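Local coordinates for protein yeast glycogen phosphorylase (Saccharomyces cerevisiae, PDB 1YGP) that belongs to the glycogen phosphorylases, carbohydrate phosphorylases of the GT-B clan, and carries pyridoxal-5'-phosphate bound in a pocket of the same chain, at residues Y100-E105 against W185-R190. Sequence-based numbering, arbitrary orientation.
Sequences YYLSLE and WGYGLR
Tyr101 and Trp185 join two neighbouring parallel strands, 98-102 and 184-189, in the mixed sheet of one of the two domains of a GT-B phosphorylase; 38 of the 79 residues in the connection between 100-105 and 185-190 are helical. Tyr101 bonds to the second strand through both of its backbone polar groups: its N donates to Trp185 O at 2.9 Å, and its O accepts from Tyr187 N at 3.2 Å. A weak third bond, Ser103 N to Tyr187 O, continues the pattern. On its other edge strand 98-102 pairs with 361-366 through Tyr100 and Leu102.

On one face the aromatic side chains of Tyr100, Trp185 and Tyr187 point the same way. Tyr100 CD1 meets the edge of the Tyr187 ring at CE2, 3.4 Å away, with the ring planes inclined by 43°; Tyr100 CD1 also lies 3.7 Å from Trp185 CB. In both tyrosines CG is anti to the carbonyl carbon (chi1 -73° in Tyr100, -81° in Tyr187), which sets the rings side by side and brings both hydroxyls to Arg346, Tyr187 OH bonding Asp342 as well. Leu102 CD1 rests 4.0 Å from Tyr187 CD2. Farther along, Leu104 and Leu189 meet through their CD1 methyls at 3.9 Å, against helix 322-350, where Leu104 touches Trp335, whose NE1 donates to Tyr187 O, and Leu189 touches Phe334. Within 100-105, Ser103 OG donates to Glu105 O at 2.8 Å.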
loop_
_atom_site.group_PDB
_atom_site.type_symbol
_atom_site.label_atom_id
_atom_site.label_comp_id
_atom_site.label_asym_id
_atom_site.label_seq_id
_atom_site.Cartn_x
_atom_site.Cartn_y
_atom_site.Cartn_z
ATOM N N TYR A 100 18.915 3.389 -22.278
ATOM C CA TYR A 100 17.722 2.996 -21.569
ATOM C C TYR A 100 17.809 1.486 -21.708
ATOM O O TYR A 100 18.060 0.922 -22.785
ATOM C CB TYR A 100 16.496 3.589 -22.252
ATOM C CG TYR A 100 16.394 5.088 -21.997
ATOM C CD1 TYR A 100 16.122 5.587 -20.719
ATOM C CD2 TYR A 100 16.557 5.978 -23.053
ATOM C CE1 TYR A 100 16.009 6.966 -20.505
ATOM C CE2 TYR A 100 16.444 7.353 -22.852
ATOM C CZ TYR A 100 16.169 7.846 -21.578
ATOM O OH TYR A 100 16.051 9.218 -21.387
ATOM N N TYR A 101 17.726 0.829 -20.566
ATOM C CA TYR A 101 17.910 -0.596 -20.484
ATOM C C TYR A 101 16.521 -1.149 -20.186
ATOM O O TYR A 101 16.019 -0.998 -19.058
ATOM C CB TYR A 101 18.934 -0.875 -19.354
ATOM C CG TYR A 101 19.449 -2.304 -19.399
ATOM C CD1 TYR A 101 20.531 -2.623 -20.229
ATOM C CD2 TYR A 101 18.783 -3.307 -18.695
ATOM C CE1 TYR A 101 20.935 -3.951 -20.370
ATOM C CE2 TYR A 101 19.180 -4.631 -18.834
ATOM C CZ TYR A 101 20.246 -4.945 -19.674
ATOM O OH TYR A 101 20.570 -6.270 -19.866
ATOM N N LEU A 102 15.838 -1.760 -21.146
ATOM C CA LEU A 102 14.523 -2.292 -20.861
ATOM C C LEU A 102 14.640 -3.751 -20.485
ATOM O O LEU A 102 15.219 -4.558 -21.219
ATOM C CB LEU A 102 13.639 -2.101 -22.083
ATOM C CG LEU A 102 12.837 -0.793 -22.178
ATOM C CD1 LEU A 102 13.682 0.427 -21.832
ATOM C CD2 LEU A 102 12.325 -0.677 -23.582
ATOM N N SER A 103 14.160 -4.124 -19.313
ATOM C CA SER A 103 14.226 -5.502 -18.897
ATOM C C SER A 103 12.923 -5.825 -18.183
ATOM O O SER A 103 12.346 -5.024 -17.431
ATOM C CB SER A 103 15.371 -5.709 -17.952
ATOM O OG SER A 103 15.468 -7.091 -17.642
ATOM N N LEU A 104 12.437 -7.035 -18.449
ATOM C CA LEU A 104 11.202 -7.502 -17.831
ATOM C C LEU A 104 11.413 -7.907 -16.384
ATOM O O LEU A 104 10.444 -8.069 -15.652
ATOM C CB LEU A 104 10.634 -8.706 -18.579
ATOM C CG LEU A 104 9.184 -9.034 -18.363
ATOM C CD1 LEU A 104 8.317 -7.830 -18.655
ATOM C CD2 LEU A 104 8.816 -10.174 -19.284
ATOM N N GLU A 105 12.648 -8.114 -15.952
ATOM C CA GLU A 105 12.867 -8.472 -14.578
ATOM C C GLU A 105 14.206 -7.915 -14.154
ATOM O O GLU A 105 15.141 -7.875 -14.958
ATOM C CB GLU A 105 12.822 -9.979 -14.443
ATOM C CG GLU A 105 13.663 -10.783 -15.414
ATOM C CD GLU A 105 13.666 -12.252 -15.067
ATOM O OE1 GLU A 105 14.277 -12.617 -14.072
ATOM O OE2 GLU A 105 13.071 -13.041 -15.786
ATOM N N TRP A 185 19.254 4.565 -17.457
ATOM C CA TRP A 185 18.047 4.358 -16.711
ATOM C C TRP A 185 17.544 2.979 -17.087
ATOM O O TRP A 185 17.660 2.557 -18.252
ATOM C CB TRP A 185 16.972 5.359 -17.085
ATOM C CG TRP A 185 16.946 6.622 -16.248
ATOM C CD1 TRP A 185 18.096 7.168 -15.761
ATOM C CD2 TRP A 185 15.826 7.338 -15.901
ATOM N NE1 TRP A 185 17.716 8.232 -15.109
ATOM C CE2 TRP A 185 16.383 8.375 -15.161
ATOM C CE3 TRP A 185 14.457 7.289 -16.080
ATOM C CZ2 TRP A 185 15.594 9.375 -14.591
ATOM C CZ3 TRP A 185 13.663 8.280 -15.514
ATOM C CH2 TRP A 185 14.222 9.316 -14.775
ATOM N N GLY A 186 16.978 2.261 -16.118
ATOM C CA GLY A 186 16.360 0.977 -16.395
ATOM C C GLY A 186 14.846 1.147 -16.315
ATOM O O GLY A 186 14.381 1.891 -15.456
ATOM N N TYR A 187 14.022 0.549 -17.157
ATOM C CA TYR A 187 12.592 0.669 -17.036
ATOM C C TYR A 187 12.063 -0.729 -16.843
ATOM O O TYR A 187 12.516 -1.631 -17.561
ATOM C CB TYR A 187 11.935 1.230 -18.292
ATOM C CG TYR A 187 12.000 2.736 -18.444
ATOM C CD1 TYR A 187 11.069 3.550 -17.808
ATOM C CD2 TYR A 187 13.024 3.299 -19.197
ATOM C CE1 TYR A 187 11.170 4.938 -17.917
ATOM C CE2 TYR A 187 13.135 4.678 -19.312
ATOM C CZ TYR A 187 12.208 5.489 -18.672
ATOM O OH TYR A 187 12.322 6.857 -18.794
ATOM N N GLY A 188 11.071 -0.938 -15.975
ATOM C CA GLY A 188 10.508 -2.259 -15.730
ATOM C C GLY A 188 9.125 -2.179 -15.098
ATOM O O GLY A 188 8.444 -1.148 -15.214
ATOM N N LEU A 189 8.673 -3.231 -14.402
ATOM C CA LEU A 189 7.344 -3.245 -13.798
ATOM C C LEU A 189 7.452 -3.442 -12.293
ATOM O O LEU A 189 8.396 -4.054 -11.802
ATOM C CB LEU A 189 6.536 -4.355 -14.403
ATOM C CG LEU A 189 6.189 -4.204 -15.863
ATOM C CD1 LEU A 189 5.933 -5.553 -16.523
ATOM C CD2 LEU A 189 5.003 -3.281 -15.937
ATOM N N ARG A 190 6.535 -2.918 -11.506
ATOM C CA ARG A 190 6.632 -3.016 -10.075
ATOM C C ARG A 190 5.652 -4.120 -9.726
ATOM O O ARG A 190 4.467 -3.872 -9.508
ATOM C CB ARG A 190 6.227 -1.693 -9.474
ATOM C CG ARG A 190 6.727 -1.540 -8.068
ATOM C CD ARG A 190 6.160 -0.270 -7.468
ATOM N NE ARG A 190 4.816 -0.509 -6.987
ATOM C CZ ARG A 190 4.488 -0.355 -5.707
ATOM N NH1 ARG A 190 5.355 0.032 -4.773
ATOM N NH2 ARG A 190 3.244 -0.628 -5.353
#